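Local atomic coordinates of 5-Carboxyvanillate Decarboxylase (Novosphingobium aromaticivorans, PDB entry 4QRN), a protein that probably catalyses the decarboxylation of 5-carboxyvanillate, and binds manganese together with a nitrated aromatic analogue of that compound in its active site. Residues Y53-M56 with I57-T61; R94-A97 with D98-T102; Q340-A343 with D344-R347; R347-D350 with A351-M354; T365-E368 with K369-L373. All coordinates share one frame; numbering follows the deposited sequence. Where two conformers were deposited one is given.

All five contacts are local: each joins two consecutive segments, none closes a long loop, and none nests within or crosses another. From the N terminus, contact 1 finishes helix 47-59, about 44 Å centre to centre from contact 4, on the opposite side of the chain's centre. Contact 2 spans helix 93-101, whose C-terminal end meets contact 3 through Asp98 O and Tyr341 OH, 2.7 Å apart and probably hydrogen-bonded. Contacts 3 and 4 share Arg347 and cover the start and finish of the short helix 343-350. Contact 5 then ends helix 356-370 and the chain, its side chains lying on strands 38-44 and 331-332, the first and last in sequence.

Contact 1 of 5, residues Y53-M56 with I57-T61; sequences YLRM and IRDGT
Met56 and Thr61 cross at about a right angle at the C-terminal end of helix 47-59, where Thr61 OG1 lies 3.6 Å from Met56 CB. The same hydroxyl is committed to Asp59: Thr61 OG1 donates to Asp59 OD1 over 2.7 Å, using the syn lone pair of that oxygen. Thr61 N also reaches Asp59 OD1, at 3.0 Å and nearly along the C-O bond direction, which makes an Asx turn. One carboxylate oxygen is thus gripped twice by a single residue. Asp59 can offer it because its CG stands between the backbone N and the carbonyl carbon (chi1 75°), turning the carboxylate to the residues that follow. The other oxygen, Asp59 OD2, accepts from a water at 2.6 Å, and this water accepts from Arg55 NE at 3.0 Å in the guanidinium plane. The two charges, one helical turn apart, are therefore joined through solvent, while the salt bridge of Arg55 runs to Glu124. Behind this cluster the backbone turns off in a Schellman motif: Gly60 takes a positive phi (82°), and Thr61 N makes a weak bond of 3.0 Å to Met56 O. Further back, Ile57 CG1 rests 3.2 Å from Tyr53 O. Leu54 and Met56 lean on helix 64-75, where the Tyr53 ring meets Trp70; Tyr53 OH bonds to Gly115 O in the loop after strand 106-111.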
loop_
_atom_site.group_PDB
_atom_site.type_symbol
_atom_site.label_atom_id
_atom_site.label_comp_id
_atom_site.label_asym_id
_atom_site.label_seq_id
_atom_site.Cartn_x
_atom_site.Cartn_y
_atom_site.Cartn_z
ATOM N N TYR A 53 13.198 4.888 25.059
ATOM C CA TYR A 53 12.380 5.675 24.147
ATOM C C TYR A 53 11.928 6.969 24.806
ATOM O O TYR A 53 11.958 8.041 24.198
ATOM C CB TYR A 53 11.146 4.892 23.722
ATOM C CG TYR A 53 11.389 3.579 22.986
ATOM C CD1 TYR A 53 12.618 3.271 22.377
ATOM C CD2 TYR A 53 10.369 2.652 22.910
ATOM C CE1 TYR A 53 12.804 2.073 21.700
ATOM C CE2 TYR A 53 10.532 1.459 22.232
ATOM C CZ TYR A 53 11.737 1.175 21.639
ATOM O OH TYR A 53 11.861 -0.025 20.973
ATOM N N LEU A 54 11.489 6.890 26.060
ATOM C CA LEU A 54 11.055 8.099 26.760
ATOM C C LEU A 54 12.207 9.098 26.913
ATOM O O LEU A 54 12.016 10.305 26.768
ATOM C CB LEU A 54 10.458 7.741 28.124
ATOM C CG LEU A 54 9.077 7.070 28.058
ATOM C CD1 LEU A 54 8.674 6.520 29.424
ATOM C CD2 LEU A 54 7.990 8.009 27.528
ATOM N N ARG A 55 13.400 8.596 27.197
ATOM C CA ARG A 55 14.576 9.456 27.296
ATOM C C ARG A 55 14.843 10.170 25.973
ATOM O O ARG A 55 15.148 11.371 25.960
ATOM C CB ARG A 55 15.785 8.609 27.706
ATOM C CG ARG A 55 17.044 9.409 27.988
ATOM C CD ARG A 55 18.220 8.469 28.146
ATOM N NE ARG A 55 18.731 8.025 26.853
ATOM C CZ ARG A 55 19.287 6.840 26.628
ATOM N NH1 ARG A 55 19.341 5.913 27.573
ATOM N NH2 ARG A 55 19.774 6.554 25.430
ATOM N N MET A 56 14.740 9.440 24.862
ATOM C CA MET A 56 14.990 10.011 23.542
ATOM C C MET A 56 13.926 11.029 23.174
ATOM O O MET A 56 14.218 12.051 22.532
ATOM C CB MET A 56 15.014 8.888 22.492
ATOM C CG MET A 56 16.218 7.978 22.664
ATOM S SD MET A 56 16.251 6.593 21.494
ATOM C CE MET A 56 16.341 7.425 19.916
ATOM N N ILE A 57 12.688 10.780 23.587
ATOM C CA ILE A 57 11.632 11.756 23.359
ATOM C C ILE A 57 11.925 13.033 24.164
ATOM O O ILE A 57 11.841 14.153 23.636
ATOM C CB ILE A 57 10.256 11.165 23.672
ATOM C CG1 ILE A 57 9.936 10.045 22.661
ATOM C CG2 ILE A 57 9.176 12.254 23.650
ATOM C CD1 ILE A 57 8.749 9.185 23.070
ATOM N N ARG A 58 12.310 12.864 25.429
ATOM C CA ARG A 58 12.584 14.007 26.299
ATOM C C ARG A 58 13.768 14.823 25.799
ATOM O O ARG A 58 13.758 16.059 25.893
ATOM C CB ARG A 58 12.895 13.541 27.722
ATOM C CG ARG A 58 11.718 13.046 28.532
ATOM C CD ARG A 58 12.065 13.003 30.026
ATOM N NE ARG A 58 13.352 12.351 30.296
ATOM C CZ ARG A 58 13.519 11.050 30.536
ATOM N NH1 ARG A 58 12.483 10.213 30.543
ATOM N NH2 ARG A 58 14.738 10.581 30.772
ATOM N N ASP A 59 14.795 14.151 25.277
ATOM C CA ASP A 59 16.011 14.875 24.897
ATOM C C ASP A 59 16.051 15.287 23.425
ATOM O O ASP A 59 17.011 15.914 22.993
ATOM C CB ASP A 59 17.295 14.161 25.351
ATOM C CG ASP A 59 17.640 12.947 24.536
ATOM O OD1 ASP A 59 17.052 12.719 23.463
ATOM O OD2 ASP A 59 18.560 12.222 24.971
ATOM N N GLY A 60 14.989 14.998 22.683
ATOM C CA GLY A 60 14.894 15.441 21.303
ATOM C C GLY A 60 15.624 14.592 20.279
ATOM O O GLY A 60 15.677 14.969 19.117
ATOM N N THR A 61 16.153 13.438 20.670
ATOM C CA THR A 61 16.858 12.592 19.719
ATOM C C THR A 61 15.947 11.522 19.105
ATOM O O THR A 61 16.334 10.864 18.138
ATOM C CB THR A 61 18.079 11.910 20.343
ATOM O OG1 THR A 61 17.670 11.082 21.444
ATOM C CG2 THR A 61 19.116 12.934 20.823
HETATM O O HOH W 1 19.096 9.695 24.433
#

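Contact 2 of 5, residues R94-A97 with D98-T102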
loop_
_atom_site.group_PDB
_atom_site.type_symbol
_atom_site.label_atom_id
_atom_site.label_comp_id
_atom_site.label_asym_id
_atom_site.label_seq_id
_atom_site.Cartn_x
_atom_site.Cartn_y
_atom_site.Cartn_z
ATOM N N ARG A 94 0.146 -13.831 33.254
ATOM C CA ARG A 94 -0.927 -13.027 32.649
ATOM C C ARG A 94 -0.981 -13.273 31.150
ATOM O O ARG A 94 -2.068 -13.462 30.595
ATOM C CB ARG A 94 -0.817 -11.504 32.928
ATOM C CG ARG A 94 -1.926 -10.665 32.134
ATOM C CD ARG A 94 -1.866 -9.120 32.256
ATOM N NE ARG A 94 -3.031 -8.469 31.615
ATOM C CZ ARG A 94 -3.313 -7.171 31.692
ATOM N NH1 ARG A 94 -4.388 -6.692 31.083
ATOM N NH2 ARG A 94 -2.524 -6.348 32.375
ATOM N N ARG A 95 0.178 -13.275 30.486
ATOM C CA ARG A 95 0.201 -13.547 29.054
ATOM C C ARG A 95 -0.356 -14.949 28.781
ATOM O O ARG A 95 -1.142 -15.141 27.857
ATOM C CB ARG A 95 1.627 -13.412 28.527
ATOM C CG ARG A 95 1.761 -13.749 27.044
ATOM C CD ARG A 95 3.141 -13.454 26.514
ATOM N NE ARG A 95 3.502 -12.050 26.586
ATOM C CZ ARG A 95 3.513 -11.197 25.565
ATOM N NH1 ARG A 95 3.208 -11.580 24.314
ATOM N NH2 ARG A 95 3.884 -9.945 25.775
ATOM N N ILE A 96 0.064 -15.928 29.570
ATOM C CA ILE A 96 -0.428 -17.289 29.395
ATOM C C ILE A 96 -1.946 -17.340 29.565
ATOM O O ILE A 96 -2.624 -18.004 28.792
ATOM C CB ILE A 96 0.256 -18.236 30.390
ATOM C CG1 ILE A 96 1.740 -18.401 30.052
ATOM C CG2 ILE A 96 -0.480 -19.589 30.475
ATOM C CD1 ILE A 96 2.026 -19.238 28.868
ATOM N N ALA A 97 -2.473 -16.663 30.581
ATOM C CA ALA A 97 -3.923 -16.642 30.784
ATOM C C ALA A 97 -4.629 -15.995 29.576
ATOM O O ALA A 97 -5.705 -16.447 29.176
ATOM C CB ALA A 97 -4.257 -15.918 32.073
ATOM N N ASP A 98 -4.043 -14.934 29.032
ATOM C CA ASP A 98 -4.648 -14.293 27.877
ATOM C C ASP A 98 -4.657 -15.238 26.667
ATOM O O ASP A 98 -5.616 -15.242 25.882
ATOM C CB ASP A 98 -3.906 -12.989 27.519
ATOM C CG ASP A 98 -4.293 -11.806 28.417
ATOM O OD1 ASP A 98 -5.197 -11.934 29.273
ATOM O OD2 ASP A 98 -3.688 -10.724 28.244
ATOM N N MET A 99 -3.585 -15.996 26.488
ATOM C CA MET A 99 -3.547 -17.003 25.445
ATOM C C MET A 99 -4.588 -18.083 25.703
ATOM O O MET A 99 -5.343 -18.472 24.798
ATOM C CB MET A 99 -2.158 -17.619 25.353
ATOM C CG MET A 99 -1.114 -16.641 24.798
ATOM S SD MET A 99 0.593 -17.153 25.019
ATOM C CE MET A 99 0.640 -18.659 24.045
ATOM N N ASP A 100 -4.645 -18.585 26.940
ATOM C CA ASP A 100 -5.592 -19.628 27.278
ATOM C C ASP A 100 -7.022 -19.154 26.972
ATOM O O ASP A 100 -7.859 -19.925 26.489
ATOM C CB ASP A 100 -5.466 -19.999 28.751
ATOM C CG ASP A 100 -4.195 -20.789 29.075
ATOM O OD1 ASP A 100 -3.543 -21.334 28.157
ATOM O OD2 ASP A 100 -3.884 -20.909 30.287
ATOM N N ALA A 101 -7.326 -17.898 27.274
ATOM C CA ALA A 101 -8.675 -17.362 27.092
ATOM C C ALA A 101 -9.079 -17.227 25.631
ATOM O O ALA A 101 -10.263 -17.046 25.336
ATOM C CB ALA A 101 -8.805 -16.020 27.798
ATOM N N THR A 102 -8.105 -17.262 24.723
ATOM C CA THR A 102 -8.411 -17.181 23.299
ATOM C C THR A 102 -7.976 -18.433 22.532
ATOM O O THR A 102 -7.916 -18.440 21.308
ATOM C CB THR A 102 -7.811 -15.910 22.675
ATOM O OG1 THR A 102 -6.410 -15.796 23.005
ATOM C CG2 THR A 102 -8.584 -14.690 23.121
HETATM O O HOH W 2 -5.689 -9.563 30.461
HETATM O O HOH W 3 -4.430 -12.451 32.207
#
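Arg94 and Asp98 face each other along one side of helix 93-101 because the arginine sends CG opposite its backbone N (chi1 175°) and runs extended to NE, whereas the aspartate places CG opposite its carbonyl carbon (chi1 -79°). The opposite charges do not quite meet: Arg94 NE stays 4.1 Å from Asp98 OD2, beyond a salt bridge, and the guanidinium and carboxylate planes are 77° apart. Water fills the role instead. One molecule, in the guanidinium plane, accepts from Arg94 NE at 3.1 Å and donates to Asp98 OD1 at 2.7 Å; a second donates to Arg94 O at 3.0 Å and to Asp98 OD1 at 3.1 Å, so that this oxygen takes two water protons. The direct partners come from outside these two turns: Glu86 forms a salt bridge with Arg94, whose NH1 also bonds to Gln83, and Arg87 forms one with Asp98, whose OD2 also bonds to Tyr337 OH. On a buried side of the helix, Met99 SD sits 4.1 Å from Arg95 CG, and the Arg95 guanidinium bonds to Asp90 O and Ala43 O. At the helix end Thr102 OG1 donates to Asp98 O over 3.0 Å. Arg95, Ile96 and Met99 all rest on Phe147 of strand 147-149, while Leu109 and Ala107 of strand 106-111 receive Arg95 and Met99, laying the helix over these two neighbouring parallel strands.

Contact 3 of 5, residues Q340-A343 with D344-R347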
loop_
_atom_site.group_PDB
_atom_site.type_symbol
_atom_site.label_atom_id
_atom_site.label_comp_id
_atom_site.label_asym_id
_atom_site.label_seq_id
_atom_site.Cartn_x
_atom_site.Cartn_y
_atom_site.Cartn_z
ATOM N N GLN A 340 -3.751 -6.228 18.900
ATOM C CA GLN A 340 -5.010 -6.645 18.321
ATOM C C GLN A 340 -5.438 -7.977 18.946
ATOM O O GLN A 340 -5.402 -9.031 18.306
ATOM C CB GLN A 340 -4.895 -6.706 16.801
ATOM C CG GLN A 340 -6.243 -6.784 16.110
ATOM C CD GLN A 340 -6.190 -6.263 14.683
ATOM O OE1 GLN A 340 -5.265 -5.539 14.295
ATOM N NE2 GLN A 340 -7.181 -6.657 13.883
ATOM N N TYR A 341 -5.827 -7.912 20.217
ATOM C CA TYR A 341 -6.194 -9.084 21.012
ATOM C C TYR A 341 -7.709 -9.176 21.041
ATOM O O TYR A 341 -8.354 -8.502 21.833
ATOM C CB TYR A 341 -5.634 -8.903 22.430
ATOM C CG TYR A 341 -6.019 -9.982 23.413
ATOM C CD1 TYR A 341 -5.817 -11.331 23.128
ATOM C CD2 TYR A 341 -6.561 -9.656 24.647
ATOM C CE1 TYR A 341 -6.147 -12.329 24.029
ATOM C CE2 TYR A 341 -6.907 -10.638 25.562
ATOM C CZ TYR A 341 -6.704 -11.973 25.252
ATOM O OH TYR A 341 -7.058 -12.955 26.146
ATOM N N VAL A 342 -8.278 -9.980 20.152
ATOM C CA VAL A 342 -9.724 -9.963 19.933
ATOM C C VAL A 342 -10.244 -11.382 19.824
ATOM O O VAL A 342 -10.051 -12.060 18.822
ATOM C CB VAL A 342 -10.098 -9.183 18.645
ATOM C CG1 VAL A 342 -11.605 -9.028 18.567
ATOM C CG2 VAL A 342 -9.360 -7.827 18.567
ATOM N N ALA A 343 -10.909 -11.851 20.878
ATOM C CA ALA A 343 -11.433 -13.217 20.873
ATOM C C ALA A 343 -12.332 -13.453 19.656
ATOM O O ALA A 343 -12.308 -14.544 19.057
ATOM C CB ALA A 343 -12.183 -13.500 22.184
ATOM N N ASP A 344 -13.156 -12.471 19.299
ATOM C CA ASP A 344 -14.049 -12.670 18.159
ATOM C C ASP A 344 -13.286 -12.891 16.856
ATOM O O ASP A 344 -13.825 -13.527 15.948
ATOM C CB ASP A 344 -15.012 -11.486 18.005
ATOM C CG ASP A 344 -16.176 -11.538 18.957
ATOM O OD1 ASP A 344 -16.495 -12.610 19.496
ATOM O OD2 ASP A 344 -16.813 -10.488 19.114
ATOM N N GLU A 345 -12.068 -12.378 16.725
ATOM C CA GLU A 345 -11.278 -12.652 15.516
ATOM C C GLU A 345 -10.901 -14.125 15.461
ATOM O O GLU A 345 -10.955 -14.721 14.391
ATOM C CB GLU A 345 -10.046 -11.750 15.457
ATOM C CG GLU A 345 -10.412 -10.325 15.123
ATOM C CD GLU A 345 -9.227 -9.386 14.955
ATOM O OE1 GLU A 345 -8.077 -9.754 15.293
ATOM O OE2 GLU A 345 -9.492 -8.258 14.466
ATOM N N VAL A 346 -10.496 -14.695 16.590
ATOM C CA VAL A 346 -10.162 -16.108 16.604
ATOM C C VAL A 346 -11.394 -16.921 16.201
ATOM O O VAL A 346 -11.296 -17.858 15.416
ATOM C CB VAL A 346 -9.623 -16.569 17.977
ATOM C CG1 VAL A 346 -9.162 -18.016 17.882
ATOM C CG2 VAL A 346 -8.463 -15.671 18.433
ATOM N N ARG A 347 -12.572 -16.562 16.733
ATOM C CA ARG A 347 -13.788 -17.272 16.384
ATOM C C ARG A 347 -14.066 -17.197 14.892
ATOM O O ARG A 347 -14.488 -18.191 14.272
ATOM C CB ARG A 347 -14.976 -16.734 17.185
ATOM C CG ARG A 347 -14.804 -16.927 18.661
ATOM C CD ARG A 347 -16.061 -16.525 19.474
ATOM N NE ARG A 347 -15.777 -16.711 20.905
ATOM C CZ ARG A 347 -15.457 -15.738 21.760
ATOM N NH1 ARG A 347 -15.457 -14.459 21.403
ATOM N NH2 ARG A 347 -15.151 -16.051 23.004
HETATM O O HOH W 4 -7.038 -11.056 17.531
#
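Gln340 NE2 donates to Glu345 OE2 over 2.9 Å in a nearly straight bond (165°), with the oxygen in the amide plane and the N-H meeting its syn lone pair, although amide and carboxylate planes are 52° apart. Tyr273 of the second subunit bonds to the same oxygen, so this carboxylate joins the loop, the helix and the dimer partner. Its other oxygen, Glu345 OE1, is 2.8 Å from a water that accepts from Val342 N at 3.1 Å. A second charged pair stands on the helix surface: Arg347 NH1 forms a salt bridge of 2.9 Å with Asp344 OD1, approaching from above the carboxylate plane, while Arg347 NH2 bonds to Gln25 O; Arg347 NH1 also comes within 3.5 Å of Ala343 CB. Packing between these polar groups comes from Val342, whose CB lies 3.7 Å from Glu345 CG, with Tyr277 of the second subunit covering both residues and Gln340. Val342 is the N-cap of helix 343-350, and Glu345 N bonds to Val342 O at 2.9 Å. Three residues after the N-cap, the glutamate occupies the place used in a capping box, but reaches the N-cap amide through water, in the segment that follows the manganese ligand Asp336.

Contact 4 of 5, residues R347-D350 with A351-M354; sequences RAMD and AMDM
Ala351 N is shared between two carbonyls of the last helical turn, bonding weakly to Arg347 O and, at a somewhat better angle, to Ala348 O, each at 3.2 Å. The latter bond is bent (138°), the donor standing well above the plane of the Ala348 carbonyl. One residue on, Met352 N makes a long, weak bond of 3.4 Å to Met349 O. As this backbone ladder fades, two methionines take over the contact. Met349 is bent at both chi2 and chi3 and curls its methyl toward its neighbour, putting Met349 CE 3.8 Å from Met352 SD; in return Met352 CE lies 3.9 Å from Met349 SD, so each methyl lies against the sulfur of the other chain. Met352, whose CG is opposite its carbonyl carbon (chi1 -68°), also passes over the helix end, with its CG 3.4 Å from Ala348 O and its CE 3.5 Å from Met349 O. An alanine in place of Met352 would lose this sulfur and methyl, and is likely to open a gap between Met349, Ile319 and Phe362, leaving the Met349 methyl freer to turn. Beyond, Lys359 of the next helix bonds to the carbonyl oxygens of Asp350 and Met352. Bonds slipping from four-residue to three-residue spacing, and then an inverse gamma turn centred on Asp353, mark a helix that unwinds through a tighter last turn into the short loop before helix 356-370.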
loop_
_atom_site.group_PDB
_atom_site.type_symbol
_atom_site.label_atom_id
_atom_site.label_comp_id
_atom_site.label_asym_id
_atom_site.label_seq_id
_atom_site.Cartn_x
_atom_site.Cartn_y
_atom_site.Cartn_z
ATOM N N ARG A 347 -12.572 -16.562 16.733
ATOM C CA ARG A 347 -13.788 -17.272 16.384
ATOM C C ARG A 347 -14.066 -17.197 14.892
ATOM O O ARG A 347 -14.488 -18.191 14.272
ATOM C CB ARG A 347 -14.976 -16.734 17.185
ATOM C CG ARG A 347 -14.804 -16.927 18.661
ATOM C CD ARG A 347 -16.061 -16.525 19.474
ATOM N NE ARG A 347 -15.777 -16.711 20.905
ATOM C CZ ARG A 347 -15.457 -15.738 21.760
ATOM N NH1 ARG A 347 -15.457 -14.459 21.403
ATOM N NH2 ARG A 347 -15.151 -16.051 23.004
ATOM N N ALA A 348 -13.892 -16.026 14.307
ATOM C CA ALA A 348 -14.140 -15.882 12.877
ATOM C C ALA A 348 -13.175 -16.756 12.082
ATOM O O ALA A 348 -13.565 -17.399 11.102
ATOM C CB ALA A 348 -14.019 -14.430 12.455
ATOM N N MET A 349 -11.914 -16.774 12.484
ATOM C CA MET A 349 -10.918 -17.577 11.778
ATOM C C MET A 349 -11.238 -19.068 11.895
ATOM O O MET A 349 -11.126 -19.809 10.913
ATOM C CB MET A 349 -9.503 -17.250 12.288
ATOM C CG MET A 349 -9.072 -15.794 12.062
ATOM S SD MET A 349 -9.000 -15.324 10.317
ATOM C CE MET A 349 -10.656 -14.733 9.992
ATOM N N ASP A 350 -11.645 -19.503 13.083
ATOM C CA ASP A 350 -11.997 -20.908 13.281
ATOM C C ASP A 350 -13.125 -21.333 12.348
ATOM O O ASP A 350 -13.212 -22.515 11.997
ATOM C CB ASP A 350 -12.504 -21.121 14.708
ATOM C CG ASP A 350 -11.431 -21.199 15.778
ATOM O OD1 ASP A 350 -10.226 -21.427 15.506
ATOM O OD2 ASP A 350 -11.851 -21.080 16.945
ATOM N N ALA A 351 -14.015 -20.398 11.999
ATOM C CA ALA A 351 -15.265 -20.720 11.301
ATOM C C ALA A 351 -15.260 -20.350 9.822
ATOM O O ALA A 351 -16.308 -20.325 9.178
ATOM C CB ALA A 351 -16.433 -20.061 12.039
ATOM N N MET A 352 -14.070 -20.111 9.269
ATOM C CA MET A 352 -13.990 -19.778 7.849
ATOM C C MET A 352 -14.456 -20.961 7.005
ATOM O O MET A 352 -14.313 -22.123 7.380
ATOM C CB MET A 352 -12.566 -19.415 7.450
ATOM C CG MET A 352 -12.114 -18.110 8.068
ATOM S SD MET A 352 -10.554 -17.473 7.377
ATOM C CE MET A 352 -9.332 -18.547 8.143
ATOM N N ASP A 353 -14.991 -20.640 5.824
ATOM C CA ASP A 353 -15.431 -21.658 4.869
ATOM C C ASP A 353 -14.216 -22.118 4.080
ATOM O O ASP A 353 -13.981 -21.713 2.944
ATOM C CB ASP A 353 -16.525 -21.110 3.970
ATOM C CG ASP A 353 -17.062 -22.143 3.021
ATOM O OD1 ASP A 353 -16.793 -23.339 3.202
ATOM O OD2 ASP A 353 -17.775 -21.768 2.070
ATOM N N MET A 354 -13.441 -22.971 4.747
ATOM C CA MET A 354 -12.135 -23.399 4.316
ATOM C C MET A 354 -12.005 -24.853 4.761
ATOM O O MET A 354 -12.458 -25.207 5.845
ATOM C CB MET A 354 -11.136 -22.469 5.014
ATOM C CG MET A 354 -9.729 -22.677 4.698
ATOM S SD MET A 354 -8.681 -21.483 5.568
ATOM C CE MET A 354 -9.041 -19.918 4.829
#

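Contact 5 of 5, residues T365-E368 with K369-L373; sequences TNAE and KWFKL
Leu373 N bonds to Glu368 O at 3.0 Å and Lys372 N to Lys369 O at 3.2 Å, while Lys372 takes a positive phi (56°), the paired bonds of a Schellman motif closing the last helix. Leu373 and Glu368, joined by the bond that spans five residues, also pack: their side chains cross at about a right angle, with Leu373 CD1 4.1 Å from Glu368 CG. A water donates both to Glu368 O, at 2.9 Å, and to the terminal oxygen Leu373 O, at 2.7 Å, tying the end of the chain back to the helix. Upstream, Trp370 has its CG opposite its carbonyl carbon (chi1 -60°), which lays the indole back along the preceding turn, Trp370 CD1 coming 3.0 Å from Asn366 O. Its NE1 bonds to Asp329 O, and the aliphatic chain of Lys369 lies over one ring face, offset toward the rim. Replacing Trp370 by an alanine would probably leave the Asp329 carbonyl without its donor and open a gap beside Met332 and Met260. Phe371 turns its edge to Ala367, whose oxygen lies near the ring plane, with Ala367 O 3.5 Å from Phe371 CD2. The end of helix 356-370 and the residue after it set Ala367 and Phe371 on strands 38-44 and 331-332, the first and last of eight strands, consistent with the helix-wrapped (beta/alpha)8 barrel of the amidohydrolase family.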
loop_
_atom_site.group_PDB
_atom_site.type_symbol
_atom_site.label_atom_id
_atom_site.label_comp_id
_atom_site.label_asym_id
_atom_site.label_seq_id
_atom_site.Cartn_x
_atom_site.Cartn_y
_atom_site.Cartn_z
ATOM N N THR A 365 0.309 -26.075 10.832
ATOM C CA THR A 365 1.424 -26.816 10.254
ATOM C C THR A 365 2.315 -25.986 9.348
ATOM O O THR A 365 3.491 -26.333 9.195
ATOM C CB THR A 365 0.973 -28.116 9.569
ATOM O OG1 THR A 365 0.086 -27.812 8.503
ATOM C CG2 THR A 365 0.271 -29.035 10.570
ATOM N N ASN A 366 1.816 -24.894 8.772
ATOM C CA ASN A 366 2.730 -24.015 8.059
ATOM C C ASN A 366 3.768 -23.425 9.014
ATOM O O ASN A 366 4.959 -23.479 8.733
ATOM C CB ASN A 366 1.971 -22.910 7.342
ATOM C CG ASN A 366 1.147 -23.416 6.146
ATOM O OD1 ASN A 366 1.337 -24.532 5.646
ATOM N ND2 ASN A 366 0.241 -22.569 5.678
ATOM N N ALA A 367 3.317 -22.915 10.157
ATOM C CA ALA A 367 4.254 -22.373 11.134
ATOM C C ALA A 367 5.227 -23.454 11.599
ATOM O O ALA A 367 6.417 -23.193 11.761
ATOM C CB ALA A 367 3.488 -21.801 12.317
ATOM N N GLU A 368 4.738 -24.672 11.828
ATOM C CA GLU A 368 5.650 -25.727 12.283
ATOM C C GLU A 368 6.743 -25.967 11.244
ATOM O O GLU A 368 7.898 -26.199 11.614
ATOM C CB GLU A 368 4.881 -27.012 12.562
ATOM C CG GLU A 368 4.054 -26.910 13.824
ATOM C CD GLU A 368 3.176 -28.101 14.114
ATOM O OE1 GLU A 368 2.760 -28.832 13.193
ATOM O OE2 GLU A 368 2.839 -28.260 15.306
ATOM N N LYS A 369 6.399 -25.909 9.954
ATOM C CA LYS A 369 7.396 -26.083 8.913
ATOM C C LYS A 369 8.354 -24.890 8.847
ATOM O O LYS A 369 9.582 -25.072 8.928
ATOM C CB LYS A 369 6.721 -26.273 7.554
ATOM C CG LYS A 369 7.737 -26.323 6.410
ATOM C CD LYS A 369 7.126 -26.662 5.080
ATOM C CE LYS A 369 8.196 -26.637 4.002
ATOM N NZ LYS A 369 7.668 -27.057 2.672
ATOM N N TRP A 370 7.822 -23.681 8.668
ATOM C CA TRP A 370 8.693 -22.562 8.336
ATOM C C TRP A 370 9.523 -22.057 9.511
ATOM O O TRP A 370 10.601 -21.498 9.304
ATOM C CB TRP A 370 7.884 -21.412 7.725
ATOM C CG TRP A 370 7.183 -21.834 6.490
ATOM C CD1 TRP A 370 5.820 -21.873 6.299
ATOM C CD2 TRP A 370 7.759 -22.338 5.272
ATOM N NE1 TRP A 370 5.526 -22.344 5.049
ATOM C CE2 TRP A 370 6.687 -22.639 4.402
ATOM C CE3 TRP A 370 9.073 -22.520 4.805
ATOM C CZ2 TRP A 370 6.881 -23.129 3.117
ATOM C CZ3 TRP A 370 9.258 -23.012 3.519
ATOM C CH2 TRP A 370 8.163 -23.310 2.695
ATOM N N PHE A 371 9.025 -22.246 10.739
ATOM C CA PHE A 371 9.800 -21.908 11.933
ATOM C C PHE A 371 10.583 -23.109 12.483
ATOM O O PHE A 371 11.311 -22.974 13.454
ATOM C CB PHE A 371 8.910 -21.334 13.029
ATOM C CG PHE A 371 8.356 -19.959 12.732
ATOM C CD1 PHE A 371 9.061 -18.819 13.074
ATOM C CD2 PHE A 371 7.099 -19.832 12.162
ATOM C CE1 PHE A 371 8.513 -17.564 12.859
ATOM C CE2 PHE A 371 6.544 -18.577 11.923
ATOM C CZ PHE A 371 7.249 -17.442 12.298
ATOM N N LYS A 372 10.430 -24.287 11.879
ATOM C CA LYS A 372 11.121 -25.519 12.336
ATOM C C LYS A 372 10.809 -25.779 13.787
ATOM O O LYS A 372 11.722 -25.984 14.600
ATOM C CB LYS A 372 12.622 -25.475 12.123
ATOM C CG LYS A 372 12.992 -25.403 10.681
ATOM C CD LYS A 372 14.464 -25.738 10.498
ATOM C CE LYS A 372 14.916 -25.570 9.062
ATOM N NZ LYS A 372 15.078 -24.141 8.710
ATOM N N LEU A 373 9.521 -25.823 14.111
ATOM C CA LEU A 373 9.098 -26.021 15.497
ATOM C C LEU A 373 9.214 -27.466 15.920
ATOM O O LEU A 373 9.246 -28.370 15.084
ATOM C CB LEU A 373 7.657 -25.553 15.693
ATOM C CG LEU A 373 7.413 -24.090 15.322
ATOM C CD1 LEU A 373 5.968 -23.719 15.613
ATOM C CD2 LEU A 373 8.399 -23.169 16.066
ATOM O OXT LEU A 373 9.280 -27.735 17.122
HETATM O O HOH W 5 8.964 -28.729 12.418
#